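Local coordinates for tryptophan halogenase superfamily (Brevundimonas sp. BAL3, PDB 6FRL), which is a flavin-dependent halogenase that prefers bromination over chlorination and probably acts on electron-rich aromatic substrates, at residues Ile88-Trp93 against Thr268-Arg273; Ala28-His33 against Arg364-Phe369; Gly238-Gly243 against Arg328-Trp333; Gly144-Leu149 against Thr494-Gln499. One frame throughout, in Å; residues are numbered along the deposited sequence.

Contact 1: residues Ile88-Trp93 against Thr268-Arg273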
loop_
_atom_site.group_PDB
_atom_site.type_symbol
_atom_site.label_atom_id
_atom_site.label_comp_id
_atom_site.label_asym_id
_atom_site.label_seq_id
_atom_site.Cartn_x
_atom_site.Cartn_y
_atom_site.Cartn_z
ATOM N N ILE B 88 21.709 -10.215 -4.328
ATOM C CA ILE B 88 22.111 -11.064 -5.467
ATOM C C ILE B 88 23.052 -10.297 -6.352
ATOM O O ILE B 88 22.843 -9.104 -6.606
ATOM C CB ILE B 88 20.906 -11.482 -6.328
ATOM C CG1 ILE B 88 19.872 -12.219 -5.478
ATOM C CG2 ILE B 88 21.340 -12.328 -7.532
ATOM C CD1 ILE B 88 18.577 -12.519 -6.234
ATOM N N ARG B 89 24.084 -10.979 -6.836
ATOM C CA ARG B 89 25.092 -10.346 -7.676
ATOM C C ARG B 89 24.937 -10.742 -9.143
ATOM O O ARG B 89 25.083 -11.902 -9.475
ATOM C CB ARG B 89 26.469 -10.697 -7.153
ATOM C CG ARG B 89 27.570 -9.869 -7.780
ATOM C CD ARG B 89 28.857 -10.033 -7.023
ATOM N NE ARG B 89 29.892 -9.138 -7.536
ATOM C CZ ARG B 89 31.016 -8.826 -6.895
ATOM N NH1 ARG B 89 31.296 -9.341 -5.710
ATOM N NH2 ARG B 89 31.878 -7.987 -7.456
ATOM N N PHE B 90 24.614 -9.770 -9.995
ATOM C CA PHE B 90 24.364 -10.001 -11.437
ATOM C C PHE B 90 25.634 -9.713 -12.251
ATOM O O PHE B 90 26.143 -8.570 -12.260
ATOM C CB PHE B 90 23.191 -9.151 -11.934
ATOM C CG PHE B 90 21.872 -9.603 -11.394
ATOM C CD1 PHE B 90 21.189 -10.635 -11.984
ATOM C CD2 PHE B 90 21.349 -9.050 -10.227
ATOM C CE1 PHE B 90 20.001 -11.104 -11.437
ATOM C CE2 PHE B 90 20.153 -9.508 -9.697
ATOM C CZ PHE B 90 19.477 -10.529 -10.299
ATOM N N LEU B 91 26.155 -10.770 -12.889
ATOM C CA LEU B 91 27.420 -10.733 -13.640
ATOM C C LEU B 91 27.150 -10.965 -15.104
ATOM O O LEU B 91 26.371 -11.877 -15.458
ATOM C CB LEU B 91 28.408 -11.784 -13.116
ATOM C CG LEU B 91 28.802 -11.580 -11.644
ATOM C CD1 LEU B 91 29.611 -12.734 -11.081
ATOM C CD2 LEU B 91 29.544 -10.263 -11.485
ATOM N N ASP B 92 27.734 -10.083 -15.927
ATOM C CA ASP B 92 27.745 -10.191 -17.398
ATOM C C ASP B 92 26.373 -10.021 -18.089
ATOM O O ASP B 92 26.230 -10.487 -19.216
ATOM C CB ASP B 92 28.426 -11.505 -17.887
ATOM C CG ASP B 92 29.834 -11.710 -17.307
ATOM O OD1 ASP B 92 30.563 -10.744 -16.950
ATOM O OD2 ASP B 92 30.235 -12.866 -17.210
ATOM N N TRP B 93 25.389 -9.355 -17.463
ATOM C CA TRP B 93 24.071 -9.120 -18.129
ATOM C C TRP B 93 24.116 -7.935 -19.107
ATOM O O TRP B 93 23.253 -7.808 -19.984
ATOM C CB TRP B 93 22.912 -8.949 -17.110
ATOM C CG TRP B 93 22.547 -10.226 -16.411
ATOM C CD1 TRP B 93 23.329 -10.931 -15.524
ATOM C CD2 TRP B 93 21.338 -10.988 -16.571
ATOM N NE1 TRP B 93 22.670 -12.079 -15.124
ATOM C CE2 TRP B 93 21.456 -12.138 -15.754
ATOM C CE3 TRP B 93 20.173 -10.818 -17.326
ATOM C CZ2 TRP B 93 20.450 -13.094 -15.670
ATOM C CZ3 TRP B 93 19.167 -11.772 -17.226
ATOM C CH2 TRP B 93 19.309 -12.889 -16.411
ATOM N N THR B 268 24.308 -14.363 -3.484
ATOM C CA THR B 268 24.063 -15.339 -4.536
ATOM C C THR B 268 24.698 -14.793 -5.819
ATOM O O THR B 268 24.614 -13.580 -6.085
ATOM C CB THR B 268 22.552 -15.522 -4.693
ATOM O OG1 THR B 268 22.018 -15.938 -3.441
ATOM C CG2 THR B 268 22.222 -16.546 -5.747
ATOM N N ARG B 269 25.350 -15.667 -6.588
ATOM C CA ARG B 269 25.896 -15.275 -7.911
ATOM C C ARG B 269 24.921 -15.621 -9.007
ATOM O O ARG B 269 24.487 -16.763 -9.067
ATOM C CB ARG B 269 27.199 -15.982 -8.224
ATOM C CG ARG B 269 28.410 -15.427 -7.497
ATOM C CD ARG B 269 29.562 -16.427 -7.526
ATOM N NE ARG B 269 30.379 -16.304 -6.327
ATOM C CZ ARG B 269 31.254 -15.332 -6.121
ATOM N NH1 ARG B 269 31.470 -14.368 -7.040
ATOM N NH2 ARG B 269 31.923 -15.310 -4.966
ATOM N N VAL B 270 24.574 -14.643 -9.854
ATOM C CA VAL B 270 23.776 -14.918 -11.056
ATOM C C VAL B 270 24.505 -14.443 -12.299
ATOM O O VAL B 270 24.568 -13.262 -12.544
ATOM C CB VAL B 270 22.368 -14.303 -10.979
ATOM C CG1 VAL B 270 21.612 -14.502 -12.283
ATOM C CG2 VAL B 270 21.579 -14.951 -9.847
ATOM N N THR B 271 25.048 -15.396 -13.064
ATOM C CA THR B 271 25.952 -15.138 -14.185
ATOM C C THR B 271 25.258 -15.434 -15.525
ATOM O O THR B 271 24.878 -16.581 -15.805
ATOM C CB THR B 271 27.235 -15.991 -14.074
ATOM O OG1 THR B 271 27.894 -15.707 -12.838
ATOM C CG2 THR B 271 28.208 -15.700 -15.239
ATOM N N ALA B 272 25.076 -14.394 -16.346
ATOM C CA ALA B 272 24.490 -14.582 -17.676
ATOM C C ALA B 272 25.446 -15.365 -18.582
ATOM O O ALA B 272 26.653 -15.085 -18.608
ATOM C CB ALA B 272 24.152 -13.244 -18.311
ATOM N N ARG B 273 24.890 -16.329 -19.321
ATOM C CA ARG B 273 25.645 -17.128 -20.309
ATOM C C ARG B 273 25.005 -16.942 -21.690
ATOM O O ARG B 273 24.224 -16.004 -21.876
ATOM C CB ARG B 273 25.720 -18.620 -19.875
ATOM C CG ARG B 273 26.283 -18.889 -18.483
ATOM C CD ARG B 273 27.738 -18.522 -18.368
ATOM N NE ARG B 273 28.328 -19.048 -17.133
ATOM C CZ ARG B 273 29.489 -18.636 -16.614
ATOM N NH1 ARG B 273 30.234 -17.697 -17.213
ATOM N NH2 ARG B 273 29.957 -19.190 -15.496
HETATM O O HOH W 1 29.184 -14.483 -19.027
#

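Contact 2: residues Ala28-His33 against Arg364-Phe369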
loop_
_atom_site.group_PDB
_atom_site.type_symbol
_atom_site.label_atom_id
_atom_site.label_comp_id
_atom_site.label_asym_id
_atom_site.label_seq_id
_atom_site.Cartn_x
_atom_site.Cartn_y
_atom_site.Cartn_z
ATOM N N ALA B 28 3.857 -26.308 10.022
ATOM C CA ALA B 28 4.438 -25.601 11.181
ATOM C C ALA B 28 3.702 -24.290 11.491
ATOM O O ALA B 28 3.395 -23.994 12.671
ATOM C CB ALA B 28 5.914 -25.340 10.969
ATOM N N ALA B 29 3.395 -23.530 10.429
ATOM C CA ALA B 29 2.696 -22.238 10.549
ATOM C C ALA B 29 1.291 -22.424 11.125
ATOM O O ALA B 29 0.921 -21.708 12.041
ATOM C CB ALA B 29 2.622 -21.533 9.201
ATOM N N LEU B 30 0.539 -23.413 10.612
ATOM C CA LEU B 30 -0.803 -23.700 11.125
ATOM C C LEU B 30 -0.787 -24.312 12.549
ATOM O O LEU B 30 -1.672 -24.006 13.369
ATOM C CB LEU B 30 -1.581 -24.591 10.142
ATOM C CG LEU B 30 -1.845 -23.991 8.761
ATOM C CD1 LEU B 30 -2.669 -24.933 7.894
ATOM C CD2 LEU B 30 -2.531 -22.623 8.882
ATOM N N VAL B 31 0.209 -25.146 12.853
ATOM C CA VAL B 31 0.386 -25.653 14.224
ATOM C C VAL B 31 0.526 -24.497 15.220
ATOM O O VAL B 31 -0.211 -24.445 16.195
ATOM C CB VAL B 31 1.548 -26.696 14.311
ATOM C CG1 VAL B 31 2.121 -26.841 15.713
ATOM C CG2 VAL B 31 1.060 -28.067 13.826
ATOM N N GLN B 32 1.419 -23.543 14.952
ATOM C CA GLN B 32 1.602 -22.391 15.870
ATOM C C GLN B 32 0.343 -21.511 15.983
ATOM O O GLN B 32 -0.010 -21.058 17.049
ATOM C CB GLN B 32 2.762 -21.487 15.414
ATOM C CG GLN B 32 2.952 -20.205 16.245
ATOM C CD GLN B 32 3.784 -20.424 17.468
ATOM O OE1 GLN B 32 3.592 -21.401 18.209
ATOM N NE2 GLN B 32 4.742 -19.524 17.700
ATOM N N HIS B 33 -0.279 -21.239 14.848
ATOM C CA HIS B 33 -1.388 -20.307 14.787
ATOM C C HIS B 33 -2.655 -20.858 15.466
ATOM O O HIS B 33 -3.403 -20.116 16.036
ATOM C CB HIS B 33 -1.653 -19.993 13.330
ATOM C CG HIS B 33 -2.605 -18.875 13.109
ATOM N ND1 HIS B 33 -3.762 -19.007 12.356
ATOM C CD2 HIS B 33 -2.539 -17.584 13.486
ATOM C CE1 HIS B 33 -4.368 -17.837 12.292
ATOM N NE2 HIS B 33 -3.651 -16.959 12.977
ATOM N N ARG B 364 -1.707 -15.439 3.731
ATOM C CA ARG B 364 -3.010 -15.193 3.125
ATOM C C ARG B 364 -4.079 -16.223 3.593
ATOM O O ARG B 364 -5.213 -15.837 3.891
ATOM C CB ARG B 364 -2.839 -15.157 1.608
ATOM C CG ARG B 364 -3.997 -14.637 0.812
ATOM C CD ARG B 364 -3.606 -14.539 -0.668
ATOM N NE ARG B 364 -2.692 -13.410 -0.889
ATOM C CZ ARG B 364 -1.446 -13.469 -1.360
ATOM N NH1 ARG B 364 -0.884 -14.617 -1.742
ATOM N NH2 ARG B 364 -0.755 -12.326 -1.487
ATOM N N LEU B 365 -3.698 -17.492 3.691
ATOM C CA LEU B 365 -4.583 -18.544 4.179
ATOM C C LEU B 365 -5.048 -18.271 5.598
ATOM O O LEU B 365 -6.247 -18.411 5.897
ATOM C CB LEU B 365 -3.898 -19.924 4.137
ATOM C CG LEU B 365 -4.670 -21.109 4.728
ATOM C CD1 LEU B 365 -6.087 -21.189 4.198
ATOM C CD2 LEU B 365 -3.929 -22.394 4.456
ATOM N N LYS B 366 -4.101 -17.912 6.468
ATOM C CA LYS B 366 -4.435 -17.477 7.837
ATOM C C LYS B 366 -5.335 -16.226 7.885
ATOM O O LYS B 366 -6.343 -16.216 8.588
ATOM C CB LYS B 366 -3.165 -17.257 8.666
ATOM C CG LYS B 366 -2.383 -18.552 8.916
ATOM C CD LYS B 366 -1.297 -18.406 9.977
ATOM C CE LYS B 366 -0.106 -17.606 9.465
ATOM N NZ LYS B 366 0.818 -17.308 10.587
ATOM N N ALA B 367 -4.996 -15.190 7.127
ATOM C CA ALA B 367 -5.820 -13.949 7.109
ATOM C C ALA B 367 -7.272 -14.171 6.584
ATOM O O ALA B 367 -8.206 -13.467 6.984
ATOM C CB ALA B 367 -5.101 -12.852 6.304
ATOM N N LEU B 368 -7.436 -15.151 5.692
ATOM C CA LEU B 368 -8.731 -15.482 5.097
ATOM C C LEU B 368 -9.176 -16.890 5.458
ATOM O O LEU B 368 -9.994 -17.459 4.737
ATOM C CB LEU B 368 -8.684 -15.313 3.559
ATOM C CG LEU B 368 -8.313 -13.926 3.024
ATOM C CD1 LEU B 368 -7.976 -13.956 1.538
ATOM C CD2 LEU B 368 -9.428 -12.924 3.276
ATOM N N PHE B 369 -8.686 -17.453 6.569
ATOM C CA PHE B 369 -9.058 -18.842 6.962
ATOM C C PHE B 369 -10.566 -19.041 6.956
ATOM O O PHE B 369 -11.294 -18.230 7.516
ATOM C CB PHE B 369 -8.489 -19.286 8.326
ATOM C CG PHE B 369 -8.336 -20.788 8.459
ATOM C CD1 PHE B 369 -7.228 -21.424 7.948
ATOM C CD2 PHE B 369 -9.301 -21.554 9.105
ATOM C CE1 PHE B 369 -7.072 -22.797 8.061
ATOM C CE2 PHE B 369 -9.164 -22.923 9.220
ATOM C CZ PHE B 369 -8.059 -23.556 8.691
HETATM O O HOH W 2 1.796 -19.102 12.217
#

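Contact 3: residues Gly238-Gly243 against Arg328-Trp333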
loop_
_atom_site.group_PDB
_atom_site.type_symbol
_atom_site.label_atom_id
_atom_site.label_comp_id
_atom_site.label_asym_id
_atom_site.label_seq_id
_atom_site.Cartn_x
_atom_site.Cartn_y
_atom_site.Cartn_z
ATOM N N GLY B 238 -7.407 -25.177 -14.251
ATOM C CA GLY B 238 -6.450 -24.991 -15.364
ATOM C C GLY B 238 -5.189 -24.188 -15.063
ATOM O O GLY B 238 -4.984 -23.719 -13.954
ATOM N N PHE B 239 -4.362 -24.030 -16.087
ATOM C CA PHE B 239 -3.033 -23.418 -15.989
ATOM C C PHE B 239 -2.852 -22.258 -16.990
ATOM O O PHE B 239 -3.032 -22.474 -18.190
ATOM C CB PHE B 239 -1.952 -24.483 -16.254
ATOM C CG PHE B 239 -0.600 -24.090 -15.743
ATOM C CD1 PHE B 239 -0.301 -24.206 -14.401
ATOM C CD2 PHE B 239 0.362 -23.593 -16.597
ATOM C CE1 PHE B 239 0.939 -23.833 -13.909
ATOM C CE2 PHE B 239 1.623 -23.197 -16.106
ATOM C CZ PHE B 239 1.902 -23.317 -14.749
ATOM N N GLU B 240 -2.497 -21.058 -16.504
ATOM C CA GLU B 240 -2.143 -19.943 -17.398
ATOM C C GLU B 240 -0.666 -20.035 -17.712
ATOM O O GLU B 240 0.176 -19.734 -16.839
ATOM C CB GLU B 240 -2.405 -18.533 -16.803
ATOM C CG GLU B 240 -3.702 -18.316 -16.042
ATOM C CD GLU B 240 -4.917 -18.301 -16.909
ATOM O OE1 GLU B 240 -5.760 -19.195 -16.744
ATOM O OE2 GLU B 240 -5.020 -17.370 -17.734
ATOM N N ASP B 241 -0.344 -20.413 -18.948
ATOM C CA ASP B 241 1.050 -20.560 -19.368
ATOM C C ASP B 241 1.653 -19.196 -19.670
ATOM O O ASP B 241 0.987 -18.356 -20.263
ATOM C CB ASP B 241 1.188 -21.454 -20.601
ATOM C CG ASP B 241 2.505 -22.200 -20.607
ATOM O OD1 ASP B 241 3.498 -21.645 -21.146
ATOM O OD2 ASP B 241 2.568 -23.316 -20.022
ATOM N N TRP B 242 2.896 -18.994 -19.236
ATOM C CA TRP B 242 3.606 -17.723 -19.403
ATOM C C TRP B 242 4.932 -17.844 -20.200
ATOM O O TRP B 242 5.720 -16.872 -20.227
ATOM C CB TRP B 242 3.853 -17.075 -18.020
ATOM C CG TRP B 242 2.630 -16.424 -17.363
ATOM C CD1 TRP B 242 1.452 -16.067 -17.955
ATOM C CD2 TRP B 242 2.516 -16.040 -16.004
ATOM N NE1 TRP B 242 0.599 -15.487 -17.039
ATOM C CE2 TRP B 242 1.226 -15.468 -15.830
ATOM C CE3 TRP B 242 3.365 -16.136 -14.904
ATOM C CZ2 TRP B 242 0.782 -14.977 -14.603
ATOM C CZ3 TRP B 242 2.914 -15.651 -13.673
ATOM C CH2 TRP B 242 1.640 -15.071 -13.538
ATOM N N GLY B 243 5.155 -18.999 -20.875
ATOM C CA GLY B 243 6.343 -19.220 -21.726
ATOM C C GLY B 243 6.474 -18.176 -22.828
ATOM O O GLY B 243 7.561 -17.845 -23.241
ATOM N N ARG B 328 0.928 -19.720 -13.812
ATOM C CA ARG B 328 0.181 -19.876 -12.584
ATOM C C ARG B 328 -1.086 -20.684 -12.810
ATOM O O ARG B 328 -1.731 -20.608 -13.861
ATOM C CB ARG B 328 -0.164 -18.499 -11.965
ATOM C CG ARG B 328 -1.291 -17.767 -12.662
ATOM C CD ARG B 328 -1.572 -16.412 -12.052
ATOM N NE ARG B 328 -2.646 -15.785 -12.784
ATOM C CZ ARG B 328 -3.933 -16.113 -12.690
ATOM N NH1 ARG B 328 -4.360 -17.070 -11.859
ATOM N NH2 ARG B 328 -4.825 -15.482 -13.449
ATOM N N ARG B 329 -1.423 -21.464 -11.790
ATOM C CA ARG B 329 -2.724 -22.124 -11.638
ATOM C C ARG B 329 -3.837 -21.066 -11.773
ATOM O O ARG B 329 -3.732 -19.996 -11.193
ATOM C CB ARG B 329 -2.736 -22.777 -10.245
ATOM C CG ARG B 329 -3.942 -23.628 -9.892
ATOM C CD ARG B 329 -3.993 -24.867 -10.747
ATOM N NE ARG B 329 -2.790 -25.681 -10.729
ATOM C CZ ARG B 329 -2.531 -26.650 -11.607
ATOM N NH1 ARG B 329 -3.379 -26.942 -12.625
ATOM N NH2 ARG B 329 -1.404 -27.337 -11.466
ATOM N N SER B 330 -4.889 -21.350 -12.526
ATOM C CA SER B 330 -5.893 -20.321 -12.853
ATOM C C SER B 330 -6.624 -19.738 -11.646
ATOM O O SER B 330 -6.951 -18.556 -11.613
ATOM C CB SER B 330 -6.906 -20.881 -13.870
ATOM O OG SER B 330 -6.227 -21.249 -15.056
ATOM N N GLN B 331 -6.921 -20.594 -10.672
ATOM C CA GLN B 331 -7.368 -20.164 -9.366
ATOM C C GLN B 331 -6.587 -21.015 -8.365
ATOM O O GLN B 331 -6.491 -22.207 -8.519
ATOM C CB GLN B 331 -8.901 -20.230 -9.242
ATOM C CG GLN B 331 -9.564 -21.540 -8.874
ATOM C CD GLN B 331 -11.102 -21.439 -9.004
ATOM O OE1 GLN B 331 -11.595 -21.363 -10.122
ATOM N NE2 GLN B 331 -11.848 -21.417 -7.874
ATOM N N ALA B 332 -5.967 -20.396 -7.379
ATOM C CA ALA B 332 -5.133 -21.143 -6.450
ATOM C C ALA B 332 -5.967 -21.870 -5.398
ATOM O O ALA B 332 -5.487 -22.840 -4.802
ATOM C CB ALA B 332 -4.081 -20.240 -5.782
ATOM N N TRP B 333 -7.187 -21.385 -5.181
ATOM C CA TRP B 333 -8.173 -21.975 -4.269
ATOM C C TRP B 333 -9.469 -22.307 -5.039
ATOM O O TRP B 333 -10.107 -21.417 -5.649
ATOM C CB TRP B 333 -8.493 -20.987 -3.149
ATOM C CG TRP B 333 -9.348 -21.448 -1.995
ATOM C CD1 TRP B 333 -10.231 -22.491 -1.958
ATOM C CD2 TRP B 333 -9.442 -20.818 -0.725
ATOM N NE1 TRP B 333 -10.860 -22.559 -0.747
ATOM C CE2 TRP B 333 -10.397 -21.548 0.040
ATOM C CE3 TRP B 333 -8.824 -19.705 -0.158
ATOM C CZ2 TRP B 333 -10.742 -21.196 1.341
ATOM C CZ3 TRP B 333 -9.146 -19.351 1.143
ATOM C CH2 TRP B 333 -10.103 -20.101 1.887
#

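Contact 4: residues Gly144-Leu149 against Thr494-Gln499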
loop_
_atom_site.group_PDB
_atom_site.type_symbol
_atom_site.label_atom_id
_atom_site.label_comp_id
_atom_site.label_asym_id
_atom_site.label_seq_id
_atom_site.Cartn_x
_atom_site.Cartn_y
_atom_site.Cartn_z
ATOM N N GLY B 144 32.229 -6.237 -0.245
ATOM C CA GLY B 144 33.363 -6.369 0.648
ATOM C C GLY B 144 33.579 -7.704 1.352
ATOM O O GLY B 144 34.454 -7.808 2.224
ATOM N N GLY B 145 32.804 -8.728 1.005
ATOM C CA GLY B 145 32.802 -10.000 1.747
ATOM C C GLY B 145 32.544 -9.854 3.249
ATOM O O GLY B 145 32.978 -10.706 4.015
ATOM N N LYS B 146 31.849 -8.793 3.666
ATOM C CA LYS B 146 31.558 -8.522 5.085
ATOM C C LYS B 146 30.133 -8.918 5.492
ATOM O O LYS B 146 29.269 -9.177 4.629
ATOM C CB LYS B 146 31.780 -7.035 5.425
ATOM C CG LYS B 146 33.171 -6.462 5.133
ATOM C CD LYS B 146 34.333 -7.417 5.486
ATOM C CE LYS B 146 35.742 -6.819 5.271
ATOM N NZ LYS B 146 35.903 -5.515 5.976
ATOM N N PHE B 147 29.935 -9.026 6.811
ATOM C CA PHE B 147 28.626 -9.210 7.432
ATOM C C PHE B 147 28.540 -8.715 8.888
ATOM O O PHE B 147 29.426 -8.985 9.705
ATOM C CB PHE B 147 28.142 -10.683 7.395
ATOM C CG PHE B 147 26.740 -10.849 7.950
ATOM C CD1 PHE B 147 25.633 -10.616 7.155
ATOM C CD2 PHE B 147 26.531 -11.126 9.309
ATOM C CE1 PHE B 147 24.335 -10.750 7.684
ATOM C CE2 PHE B 147 25.250 -11.236 9.840
ATOM C CZ PHE B 147 24.145 -11.050 9.033
ATOM N N THR B 148 27.435 -8.043 9.210
ATOM C CA THR B 148 27.062 -7.716 10.596
ATOM C C THR B 148 25.538 -7.614 10.705
ATOM O O THR B 148 24.842 -7.256 9.737
ATOM C CB THR B 148 27.728 -6.408 11.101
ATOM O OG1 THR B 148 27.558 -6.285 12.506
ATOM C CG2 THR B 148 27.144 -5.138 10.440
ATOM N N LEU B 149 25.014 -7.942 11.879
ATOM C CA LEU B 149 23.598 -7.719 12.145
ATOM C C LEU B 149 23.278 -6.220 11.999
ATOM O O LEU B 149 24.025 -5.405 12.507
ATOM C CB LEU B 149 23.210 -8.217 13.552
ATOM C CG LEU B 149 23.348 -9.720 13.855
ATOM C CD1 LEU B 149 22.741 -10.025 15.238
ATOM C CD2 LEU B 149 22.717 -10.609 12.771
ATOM N N THR B 494 34.071 -3.634 9.497
ATOM C CA THR B 494 33.125 -4.683 9.833
ATOM C C THR B 494 33.818 -6.029 9.607
ATOM O O THR B 494 34.606 -6.182 8.664
ATOM C CB THR B 494 31.818 -4.476 9.035
ATOM O OG1 THR B 494 31.173 -3.288 9.527
ATOM C CG2 THR B 494 30.859 -5.629 9.196
ATOM N N PRO B 495 33.540 -7.029 10.467
ATOM C CA PRO B 495 34.199 -8.330 10.229
ATOM C C PRO B 495 33.788 -9.026 8.937
ATOM O O PRO B 495 32.810 -8.653 8.319
ATOM C CB PRO B 495 33.791 -9.179 11.444
ATOM C CG PRO B 495 32.726 -8.415 12.143
ATOM C CD PRO B 495 32.846 -6.983 11.769
ATOM N N GLU B 496 34.549 -10.032 8.541
ATOM C CA GLU B 496 34.247 -10.800 7.359
ATOM C C GLU B 496 33.051 -11.698 7.629
ATOM O O GLU B 496 32.715 -12.008 8.772
ATOM C CB GLU B 496 35.417 -11.678 6.957
ATOM C CG GLU B 496 36.702 -10.962 6.561
ATOM C CD GLU B 496 37.874 -11.920 6.334
ATOM O OE1 GLU B 496 37.653 -13.087 5.909
ATOM O OE2 GLU B 496 39.034 -11.508 6.585
ATOM N N HIS B 497 32.448 -12.144 6.543
ATOM C CA HIS B 497 31.395 -13.158 6.555
ATOM C C HIS B 497 31.839 -14.368 7.388
ATOM O O HIS B 497 31.078 -14.848 8.237
ATOM C CB HIS B 497 31.038 -13.539 5.089
ATOM C CG HIS B 497 29.816 -14.390 4.942
ATOM N ND1 HIS B 497 29.593 -15.174 3.833
ATOM C CD2 HIS B 497 28.740 -14.568 5.749
ATOM C CE1 HIS B 497 28.441 -15.809 3.966
ATOM N NE2 HIS B 497 27.910 -15.471 5.128
ATOM N N ALA B 498 33.076 -14.827 7.185
ATOM C CA ALA B 498 33.582 -16.040 7.841
ATOM C C ALA B 498 33.491 -15.998 9.355
ATOM O O ALA B 498 33.254 -17.044 9.955
ATOM C CB ALA B 498 35.010 -16.349 7.405
ATOM N N GLN B 499 33.660 -14.822 9.972
ATOM C CA GLN B 499 33.610 -14.713 11.451
ATOM C C GLN B 499 32.224 -15.025 12.056
ATOM O O GLN B 499 32.123 -15.586 13.153
ATOM C CB GLN B 499 34.053 -13.318 11.921
ATOM C CG GLN B 499 34.030 -13.123 13.439
ATOM C CD GLN B 499 34.633 -11.790 13.856
ATOM O OE1 GLN B 499 35.778 -11.470 13.481
ATOM N NE2 GLN B 499 33.864 -10.983 14.600
HETATM O O HOH W 3 30.782 -11.349 10.184
#

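Contact 1: residues Ile88-Trp93 against Thr268-Arg273
Val270 O is approached by two groups of the neighbouring strand and one from the loop after it. Leu91 N donates to Val270 O at 3.0 Å, tilted 26° from the carbonyl plane; Phe90 CA adds a CA-H...O contact; and Trp93 NE1 makes a weak bond at 3.4 Å, with Val270 O lying at the edge of the indole in its plane. The other rungs are regular: Arg89 N gives to Thr268 O, Val270 N to Arg89 O, and Ala272 N to Leu91 O. This is parallel pairing of two inner strands in a mixed sheet, flanked by strands 99-103 and 276-282. Val270 CG1, anti to the backbone N (chi1 175°), touches Phe90 CE1 and lies 3.8 Å from Trp93 CZ2, while Val270 CG2 meets Ile88 CG2 at 3.5 Å. Ala272 CB covers one indole face, 3.7 Å from the centroid of the Trp93 five-membered ring, and Phe90 CD1 the other. A water donates to both Asp92 OD2 and Ala272 O; Gly97 N holds Asp92 OD1.

Contact 2: residues Ala28-His33 against Arg364-Phe369
Helix-to-helix packing without a direct hydrogen bond joins helix 20-33 to the C-terminal end of helix 354-367. The first helix follows strand 13-17 and carries part of a GxGxxG-type pattern, Gly18, Gly20 and Gly23, running from the turn into the first helical residues, a strand-turn-helix consistent with the Rossmann-type nucleotide-binding unit expected of a flavin-dependent enzyme. One long side chain, Lys366, bridges most of the interval. Its aliphatic part slides past Leu30 in the opposite direction, Lys366 CG standing 4.1 Å from Leu30 CD2, and then passes over the imidazole of His33. With CG anti to the backbone N (chi1 -170°), that ring reaches out from its helix and presents a face to the lysine. Lys366 CD sits 3.6 Å from the centroid of the His33 ring, 19° off the normal, a CH-pi contact made by a methylene. Cutting His33 back to an alanine is likely to open a gap over this methylene and leave the middle of the lysine chain less restrained. Leu30 CD1 and Leu365 CD2 meet more loosely, at 4.5 Å. The second subunit closes in beside the pair, its Ala467 packing on His33 and its Arg434 bonding to Phe369 O. Past the bend at chi3 (-73°), the ammonium group reaches a water, which accepts from Lys366 NZ at 2.6 Å and donates to Ala29 O, which His33 N also grips.

Contact 3: residues Gly238-Gly243 against Arg328-Trp333
Gly238 O starts the pairing by accepting Ser330 N at 2.8 Å. Phe239, in a non-hydrogen-bonded pair with Arg329, lays one ring face against the Arg328 carbonyl, while its CD1 stands over the centre of the Arg329 guanidinium, itself held by Ser343 O and Val237 O. Glu240 is doubly paired with Arg328: Glu240 N gives to Arg328 O at 2.8 Å, and Glu240 O receives Arg328 N at 3.1 Å. Its carboxylate turns to Ser330, whose OG donates at 2.7 Å to the anti lone pair of Glu240 OE1. Glu240 CG covers one face of the Arg328 guanidinium, and Trp242 CZ2 touches Arg328 CD at 3.8 Å, the indole and guanidinium planes 66° apart. With CG between the backbone N and the carbonyl carbon (chi1 76°), Arg328 extends to NE past Trp242, and NH1 meets Ser330 O in the guanidinium plane. With a leucine at Arg328, Ser330 O would probably lose this donor. Strands 239-241 and 327-329 form the edge and centre of a small three-stranded antiparallel sheet.

Contact 4: residues Gly144-Leu149 against Thr494-Gln499
Two bends in the Lys146 side chain, at chi2 (-40°) and chi4 (53°), fold it along the backbone of Thr494 and Pro495. Lys146 CD lies 3.4 Å from Pro495 O, and Lys146 NZ donates in the carbonyl plane to Thr494 O at 3.1 Å. Val491 O takes the same ammonium group, which thus links the last turn of helix 473-492 to the segment after it. The Thr494 side chain divides its roles: CG2, anti to the backbone N, packs on Thr148 CB at 3.7 Å, the two side chains crossing at about a right angle, while OG1 bonds back to Leu490 O. The backbones join on either side of the pair Lys146 and Glu496, as a single bridge. His497 N gives to Gly145 O at 3.0 Å, and Phe147 N reaches Pro495 O at 3.3 Å. A water donates to both Phe147 O and Glu496 O. The His497 imidazole turns to other parts of the chain, bonding to Pro264 O and Cys84 N, and Phe147 packs on Phe500 and Trp163. Gly145, with positive phi, is the C-prime residue of the Schellman motif that ends helix 137-143, and the short bridge joins that helix terminus to the start of helix 497-502.

How the contacts relate
From the N terminus, helix 20-33 opens the loop that contact 2 closes at residues 364-369, and contacts 1 and 3 are both nested inside it. Strand 87-91 comes next, then the loop at 144-149 and strand 239-241, before contact 1 closes at 268-273 and contact 3 at 328-333. Contact 1 therefore crosses contacts 3 and 4. Contact 4 closes last, at 494-499, enclosing contact 3 and crossing contact 2. Contacts 2 and 3 touch where Leu368 O lies 3.9 Å from Trp333 CH2. Contacts 1 and 3 pair strands within separate sheets, contact 2 packs a probably Rossmann-type helix on helix 354-367, and contact 4 fastens the C-terminal region to a loop.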